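PDB 6EU8: putative heme binding protein from Tannerella forsythia, which probably binds heme as a member of the HmuY-like family of hemophore-type proteins, captured here in its heme-free form. Local coordinates for residues K105-I110 and K135-L140; E84-K89 and G98-D103. One frame throughout, in Å; residues are numbered along the deposited sequence.

In the fold
Of the strands in these contacts, 84-87 comes first along the chain, followed by a long loop that folds back over Ile86. Contact 2 closes this loop through 98-103, just before the chain enters the broken strand 105-111. Contact 1 opens there and closes a longer excursion, through strand 115-117, helix 120-124 and strand 127-136, when 135-140 comes back beside 105-110. The two loops follow one another in series and neither crosses the other. Their centres lie about 15 Å apart, yet they meet where strands 84-87 and 105-111 pair: Lys105 N lies 2.9 Å from Ala85 O, a probable hydrogen bond. Contact 1 pairs two strands of the large antiparallel sheet; contact 2 lays a loop on one of its strands.

Contact 1 of 2, residues K105-I110 and K135-L140; sequences KKDVEI and KVNPVL
Asn137 reaches across to 105-110 with its amide nitrogen and grips that segment twice. ND2 donates to Asp107 OD1 at 2.9 Å, almost within the amide plane and onto the anti lone pair of the carboxylate, whose plane stands 75° from the amide. Its second bond runs to Lys105 O at 3.1 Å, with ND2 above the carbonyl plane. With CG anti to the backbone N (chi1 -169°), the amide also turns its OD1 back to Leu140 N, 3.0 Å away, forming an Asx motif; this bond and the two from ND2 should hold the amide's rotation. Next to it the backbones form an antiparallel ladder within the large sheet of this HmuY-family fold: Val108 and Val136 are a hydrogen-bonded pair, Val108 N to Val136 O 2.9 Å and Val136 N to Val108 O 3.1 Å. Glu109 and Lys135 form the adjoining non-hydrogen-bonded pair, their side chains alongside each other. Val108 CG2 meets Val136 CG2 at 4.1 Å, while Pro138 CG lies near Val108 CG1. Lys105 CG packs on Val139 CG2 at 3.5 Å before its chain bends away. Further out, Thr80 OG1 hydrogen-bonds Asp107 OD1, giving that oxygen a second partner.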
ATOM      1  N   LYS A 105     -11.389  -7.607  -5.653  1.00 26.87           N
ATOM      2  CA  LYS A 105     -11.583  -6.195  -5.915  1.00 27.95           C
ATOM      3  C   LYS A 105     -10.328  -5.481  -6.452  1.00 26.28           C
ATOM      4  O   LYS A 105      -9.215  -5.632  -5.893  1.00 25.30           O
ATOM      5  CB  LYS A 105     -12.009  -5.484  -4.631  1.00 28.06           C
ATOM      6  CG  LYS A 105     -13.251  -6.016  -3.952  1.00 32.31           C
ATOM      7  CD  LYS A 105     -14.424  -5.997  -4.925  1.00 35.84           C
ATOM      8  CE  LYS A 105     -15.746  -6.170  -4.204  1.00 40.67           C
ATOM      9  NZ  LYS A 105     -16.843  -5.850  -5.149  1.00 44.43           N
ATOM     10  N   LYS A 106     -10.521  -4.734  -7.535  1.00 26.23           N
ATOM     11  CA  LYS A 106      -9.473  -3.909  -8.140  1.00 28.39           C
ATOM     12  C   LYS A 106      -9.307  -2.584  -7.353  1.00 25.82           C
ATOM     13  O   LYS A 106     -10.134  -2.226  -6.523  1.00 26.47           O
ATOM     14  CB  LYS A 106      -9.804  -3.575  -9.605  1.00 31.00           C
ATOM     15  CG  LYS A 106      -9.794  -4.783 -10.547  1.00 37.02           C
ATOM     16  CD  LYS A 106     -10.536  -4.484 -11.843  1.00 40.02           C
ATOM     17  CE  LYS A 106     -10.864  -5.768 -12.601  1.00 45.42           C
ATOM     18  NZ  LYS A 106      -9.636  -6.526 -12.962  1.00 47.21           N
ATOM     19  N   ASP A 107      -8.205  -1.899  -7.621  1.00 23.47           N
ATOM     20  CA  ASP A 107      -7.933  -0.595  -6.968  1.00 23.59           C
ATOM     21  C   ASP A 107      -8.974   0.443  -7.405  1.00 23.16           C
ATOM     22  O   ASP A 107      -9.507   0.368  -8.549  1.00 26.00           O
ATOM     23  CB  ASP A 107      -6.562  -0.065  -7.318  1.00 22.18           C
ATOM     24  CG  ASP A 107      -5.412  -0.908  -6.800  1.00 21.55           C
ATOM     25  OD1 ASP A 107      -5.573  -2.023  -6.240  1.00 22.26           O
ATOM     26  OD2 ASP A 107      -4.295  -0.440  -7.037  1.00 24.27           O
ATOM     27  N   VAL A 108      -9.246   1.412  -6.526  1.00 23.46           N
ATOM     28  CA  VAL A 108     -10.165   2.530  -6.813  1.00 24.04           C
ATOM     29  C   VAL A 108      -9.393   3.846  -6.828  1.00 25.70           C
ATOM     30  O   VAL A 108      -8.345   3.951  -6.197  1.00 25.04           O
ATOM     31  CB  VAL A 108     -11.344   2.609  -5.826  1.00 26.57           C
ATOM     32  CG1 VAL A 108     -12.155   1.304  -5.875  1.00 27.75           C
ATOM     33  CG2 VAL A 108     -10.912   2.920  -4.402  1.00 26.38           C
ATOM     34  N   GLU A 109      -9.902   4.812  -7.572  1.00 24.22           N
ATOM     35  CA  GLU A 109      -9.336   6.166  -7.656  1.00 26.36           C
ATOM     36  C   GLU A 109     -10.009   7.050  -6.630  1.00 26.03           C
ATOM     37  O   GLU A 109     -11.259   7.101  -6.576  1.00 29.14           O
ATOM     38  CB  GLU A 109      -9.571   6.782  -9.052  1.00 29.50           C
ATOM     39  CG  GLU A 109      -8.710   6.165 -10.148  1.00 34.84           C
ATOM     40  CD  GLU A 109      -8.722   6.941 -11.464  1.00 41.85           C
ATOM     41  OE1 GLU A 109      -9.537   7.877 -11.644  1.00 45.20           O
ATOM     42  OE2 GLU A 109      -7.889   6.602 -12.331  1.00 47.31           O
ATOM     43  N   ILE A 110      -9.208   7.778  -5.835  1.00 25.81           N
ATOM     44  CA  ILE A 110      -9.730   8.723  -4.848  1.00 27.15           C
ATOM     45  C   ILE A 110      -9.195  10.131  -5.153  1.00 26.65           C
ATOM     46  O   ILE A 110      -7.985  10.320  -5.329  1.00 23.87           O
ATOM     47  CB  ILE A 110      -9.447   8.293  -3.402  1.00 27.42           C
ATOM     48  CG1 ILE A 110      -7.955   8.086  -3.135  1.00 26.99           C
ATOM     49  CG2 ILE A 110     -10.203   7.009  -3.082  1.00 29.33           C
ATOM     50  CD1 ILE A 110      -7.652   7.907  -1.647  1.00 27.15           C
ATOM     51  N   LYS A 135      -4.577   6.078  -6.360  1.00 21.63           N
ATOM     52  CA  LYS A 135      -5.146   4.726  -6.440  1.00 22.60           C
ATOM     53  C   LYS A 135      -4.819   3.963  -5.159  1.00 21.98           C
ATOM     54  O   LYS A 135      -3.663   3.950  -4.729  1.00 22.49           O
ATOM     55  CB  LYS A 135      -4.585   3.952  -7.658  1.00 25.77           C
ATOM     56  CG  LYS A 135      -4.980   4.550  -8.993  1.00 28.53           C
ATOM     57  CD  LYS A 135      -4.337   3.830 -10.180  1.00 34.56           C
ATOM     58  CE  LYS A 135      -4.783   4.440 -11.503  1.00 40.33           C
ATOM     59  NZ  LYS A 135      -3.639   4.645 -12.434  1.00 45.28           N
ATOM     60  N   VAL A 136      -5.841   3.326  -4.566  1.00 21.75           N
ATOM     61  CA  VAL A 136      -5.725   2.539  -3.347  1.00 21.89           C
ATOM     62  C   VAL A 136      -6.609   1.293  -3.489  1.00 21.57           C
ATOM     63  O   VAL A 136      -7.680   1.365  -4.098  1.00 23.47           O
ATOM     64  CB  VAL A 136      -6.127   3.341  -2.068  1.00 22.95           C
ATOM     65  CG1 VAL A 136      -5.221   4.565  -1.913  1.00 23.90           C
ATOM     66  CG2 VAL A 136      -7.593   3.779  -2.090  1.00 23.95           C
ATOM     67  N   ASN A 137      -6.216   0.187  -2.893  1.00 21.77           N
ATOM     68  CA  ASN A 137      -7.043  -1.023  -2.937  1.00 20.97           C
ATOM     69  C   ASN A 137      -7.953  -1.080  -1.711  1.00 22.62           C
ATOM     70  O   ASN A 137      -7.447  -1.030  -0.572  1.00 21.61           O
ATOM     71  CB  ASN A 137      -6.181  -2.275  -3.004  1.00 21.53           C
ATOM     72  CG  ASN A 137      -7.020  -3.499  -3.323  1.00 22.78           C
ATOM     73  OD1 ASN A 137      -7.585  -4.126  -2.448  1.00 22.46           O
ATOM     74  ND2 ASN A 137      -7.165  -3.770  -4.609  1.00 23.38           N
ATOM     75  N   PRO A 138      -9.292  -1.168  -1.912  1.00 23.41           N
ATOM     76  CA  PRO A 138     -10.225  -1.094  -0.778  1.00 24.04           C
ATOM     77  C   PRO A 138     -10.264  -2.361   0.096  1.00 23.56           C
ATOM     78  O   PRO A 138     -10.730  -2.289   1.233  1.00 25.23           O
ATOM     79  CB  PRO A 138     -11.575  -0.862  -1.468  1.00 25.18           C
ATOM     80  CG  PRO A 138     -11.420  -1.504  -2.787  1.00 25.23           C
ATOM     81  CD  PRO A 138     -10.007  -1.277  -3.193  1.00 24.42           C
ATOM     82  N   VAL A 139      -9.813  -3.512  -0.433  1.00 22.23           N
ATOM     83  CA  VAL A 139      -9.661  -4.734   0.351  1.00 23.36           C
ATOM     84  C   VAL A 139      -8.360  -4.667   1.189  1.00 23.50           C
ATOM     85  O   VAL A 139      -8.392  -4.846   2.412  1.00 22.76           O
ATOM     86  CB  VAL A 139      -9.723  -6.022  -0.538  1.00 23.52           C
ATOM     87  CG1 VAL A 139      -9.278  -7.270   0.235  1.00 23.76           C
ATOM     88  CG2 VAL A 139     -11.141  -6.192  -1.105  1.00 25.84           C
ATOM     89  N   LEU A 140      -7.235  -4.356   0.556  1.00 20.91           N
ATOM     90  CA  LEU A 140      -5.976  -4.316   1.295  1.00 21.38           C
ATOM     91  C   LEU A 140      -5.977  -3.243   2.382  1.00 21.02           C
ATOM     92  O   LEU A 140      -5.287  -3.412   3.358  1.00 21.78           O
ATOM     93  CB  LEU A 140      -4.784  -4.181   0.353  1.00 20.74           C
ATOM     94  CG  LEU A 140      -4.594  -5.381  -0.596  1.00 22.93           C
ATOM     95  CD1 LEU A 140      -3.566  -5.068  -1.680  1.00 23.22           C
ATOM     96  CD2 LEU A 140      -4.237  -6.633   0.175  1.00 25.11           C
TER

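Contact 2 of 2, residues E84-K89 and G98-D103; sequences EAIATK and GLPAGD
The long loop of a beta-hairpin, joining the antiparallel neighbours 84-87 and 105-111, folds back here over the first of them, and Ile86 is the side chain it closes on. This is surface packing on a strand of the large sheet in the HmuY-family fold, and no hydrogen bond joins the two segments. Ile86 points toward the returning loop and meets it with both branches. Its delta carbon comes to Pro100, with CD1 4.4 Å from the ring atom CB, and lies at the same distance from Ala101 O. The methyl CG2 lies against the backbone of Gly102 and Asp103, 4.4 Å from Gly102 C. Ile86 CG1 stands between the backbone N and the carbonyl carbon (chi1 61°), and the chain then runs extended through chi2, which carries CD1 out to Pro100 while CG2 stays back beside Asp103. Gly102 has an extended backbone of positive phi (162°), and the side-chain position it lacks faces CD1, where space is tight. Tyr104, which follows Asp103, also touches Ile86, and its OH is hydrogen-bonded to Pro100 O. On its other edge strand 84-87 pairs with strand 160-163, Ile86 bonding through its backbone to Val161. The closest approach is a methyl on a carbonyl: Ile86 CG2 lies 3.7 Å from Asp103 O and as far from its carbon C.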
ATOM      1  N   GLU A  84      -5.789  -7.289  -8.229  1.00 25.10           N
ATOM      2  CA  GLU A  84      -7.050  -7.438  -7.492  1.00 27.02           C
ATOM      3  C   GLU A  84      -6.846  -8.320  -6.272  1.00 26.34           C
ATOM      4  O   GLU A  84      -5.954  -9.192  -6.274  1.00 26.33           O
ATOM      5  CB  GLU A  84      -8.178  -7.924  -8.423  1.00 30.18           C
ATOM      6  CG  GLU A  84      -7.896  -9.250  -9.136  1.00 33.54           C
ATOM      7  CD  GLU A  84      -8.960  -9.644 -10.168  1.00 37.80           C
ATOM      8  OE1 GLU A  84      -9.926  -8.893 -10.404  1.00 38.35           O
ATOM      9  OE2 GLU A  84      -8.826 -10.741 -10.728  1.00 41.10           O
ATOM     10  N   ALA A  85      -7.643  -8.071  -5.218  1.00 25.36           N
ATOM     11  CA  ALA A  85      -7.430  -8.723  -3.914  1.00 24.93           C
ATOM     12  C   ALA A  85      -8.706  -9.195  -3.218  1.00 24.12           C
ATOM     13  O   ALA A  85      -9.781  -8.653  -3.448  1.00 26.22           O
ATOM     14  CB  ALA A  85      -6.696  -7.737  -2.986  1.00 24.65           C
ATOM     15  N   ILE A  86      -8.539 -10.223  -2.374  1.00 23.91           N
ATOM     16  CA  ILE A  86      -9.508 -10.668  -1.350  1.00 25.34           C
ATOM     17  C   ILE A  86      -8.852 -10.828   0.003  1.00 24.48           C
ATOM     18  O   ILE A  86      -7.648 -11.043   0.109  1.00 24.98           O
ATOM     19  CB  ILE A  86     -10.192 -12.049  -1.656  1.00 28.03           C
ATOM     20  CG1 ILE A  86      -9.160 -13.188  -1.741  1.00 28.82           C
ATOM     21  CG2 ILE A  86     -11.005 -11.957  -2.910  1.00 30.24           C
ATOM     22  CD1 ILE A  86      -9.784 -14.568  -1.890  1.00 31.86           C
ATOM     23  N   ALA A  87      -9.673 -10.682   1.056  1.00 24.93           N
ATOM     24  CA  ALA A  87      -9.308 -11.090   2.401  1.00 25.66           C
ATOM     25  C   ALA A  87      -9.948 -12.444   2.670  1.00 24.84           C
ATOM     26  O   ALA A  87     -11.178 -12.548   2.702  1.00 29.26           O
ATOM     27  CB  ALA A  87      -9.775 -10.084   3.447  1.00 27.10           C
ATOM     28  N   THR A  88      -9.102 -13.434   2.871  1.00 26.63           N
ATOM     29  CA  THR A  88      -9.567 -14.768   3.256  1.00 26.58           C
ATOM     30  C   THR A  88      -9.928 -14.787   4.732  1.00 29.22           C
ATOM     31  O   THR A  88      -9.544 -13.888   5.496  1.00 27.47           O
ATOM     32  CB  THR A  88      -8.534 -15.886   2.996  1.00 26.74           C
ATOM     33  OG1 THR A  88      -7.507 -15.917   3.992  1.00 26.79           O
ATOM     34  CG2 THR A  88      -7.904 -15.811   1.591  1.00 28.16           C
ATOM     35  N   LYS A  89     -10.629 -15.839   5.133  1.00 28.77           N
ATOM     36  CA  LYS A  89     -10.901 -16.126   6.543  1.00 28.97           C
ATOM     37  C   LYS A  89      -9.771 -16.826   7.266  1.00 29.22           C
ATOM     38  O   LYS A  89      -9.868 -17.051   8.477  1.00 29.41           O
ATOM     39  CB  LYS A  89     -12.183 -16.967   6.671  1.00 32.65           C
ATOM     40  CG  LYS A  89     -12.035 -18.438   6.276  1.00 35.80           C
ATOM     41  CD  LYS A  89     -13.339 -19.202   6.528  1.00 38.71           C
ATOM     42  CE  LYS A  89     -13.333 -20.584   5.873  1.00 39.77           C
ATOM     43  NZ  LYS A  89     -12.371 -21.568   6.460  1.00 42.34           N
ATOM     44  N   GLY A  98      -3.868 -23.147  -2.953  1.00 52.01           N
ATOM     45  CA  GLY A  98      -3.819 -22.624  -4.317  1.00 53.82           C
ATOM     46  C   GLY A  98      -4.328 -21.201  -4.395  1.00 53.44           C
ATOM     47  O   GLY A  98      -4.236 -20.448  -3.423  1.00 57.74           O
ATOM     48  N   LEU A  99      -4.859 -20.842  -5.559  1.00 49.26           N
ATOM     49  CA  LEU A  99      -5.481 -19.551  -5.775  1.00 45.34           C
ATOM     50  C   LEU A  99      -6.968 -19.708  -5.491  1.00 46.19           C
ATOM     51  O   LEU A  99      -7.678 -20.352  -6.275  1.00 46.84           O
ATOM     52  CB  LEU A  99      -5.263 -19.089  -7.221  1.00 44.15           C
ATOM     53  CG  LEU A  99      -5.869 -17.761  -7.671  1.00 43.68           C
ATOM     54  CD1 LEU A  99      -5.352 -16.593  -6.839  1.00 41.05           C
ATOM     55  CD2 LEU A  99      -5.527 -17.549  -9.140  1.00 44.55           C
ATOM     56  N   PRO A 100      -7.457 -19.153  -4.367  1.00 42.28           N
ATOM     57  CA  PRO A 100      -8.863 -19.383  -4.082  1.00 44.77           C
ATOM     58  C   PRO A 100      -9.777 -18.627  -5.013  1.00 45.07           C
ATOM     59  O   PRO A 100      -9.404 -17.571  -5.550  1.00 42.22           O
ATOM     60  CB  PRO A 100      -9.041 -18.861  -2.646  1.00 44.54           C
ATOM     61  CG  PRO A 100      -7.683 -18.534  -2.152  1.00 44.29           C
ATOM     62  CD  PRO A 100      -6.850 -18.265  -3.358  1.00 45.45           C
ATOM     63  N   ALA A 101     -10.969 -19.177  -5.207  1.00 45.66           N
ATOM     64  CA  ALA A 101     -12.047 -18.456  -5.849  1.00 47.62           C
ATOM     65  C   ALA A 101     -12.579 -17.445  -4.856  1.00 48.06           C
ATOM     66  O   ALA A 101     -12.396 -17.604  -3.647  1.00 50.10           O
ATOM     67  CB  ALA A 101     -13.153 -19.412  -6.270  1.00 50.87           C
ATOM     68  N   GLY A 102     -13.237 -16.410  -5.368  1.00 48.56           N
ATOM     69  CA  GLY A 102     -13.760 -15.327  -4.534  1.00 47.57           C
ATOM     70  C   GLY A 102     -14.084 -14.061  -5.315  1.00 43.52           C
ATOM     71  O   GLY A 102     -13.904 -14.007  -6.539  1.00 44.16           O
ATOM     72  N   ASP A 103     -14.550 -13.049  -4.588  1.00 41.31           N
ATOM     73  CA  ASP A 103     -14.953 -11.766  -5.152  1.00 40.62           C
ATOM     74  C   ASP A 103     -13.793 -10.748  -5.031  1.00 36.65           C
ATOM     75  O   ASP A 103     -13.786  -9.881  -4.140  1.00 37.30           O
ATOM     76  CB  ASP A 103     -16.205 -11.259  -4.427  1.00 43.04           C
ATOM     77  CG  ASP A 103     -16.789  -9.988  -5.045  1.00 45.23           C
ATOM     78  OD1 ASP A 103     -16.535  -9.698  -6.237  1.00 50.79           O
ATOM     79  OD2 ASP A 103     -17.521  -9.278  -4.326  1.00 53.99           O
TER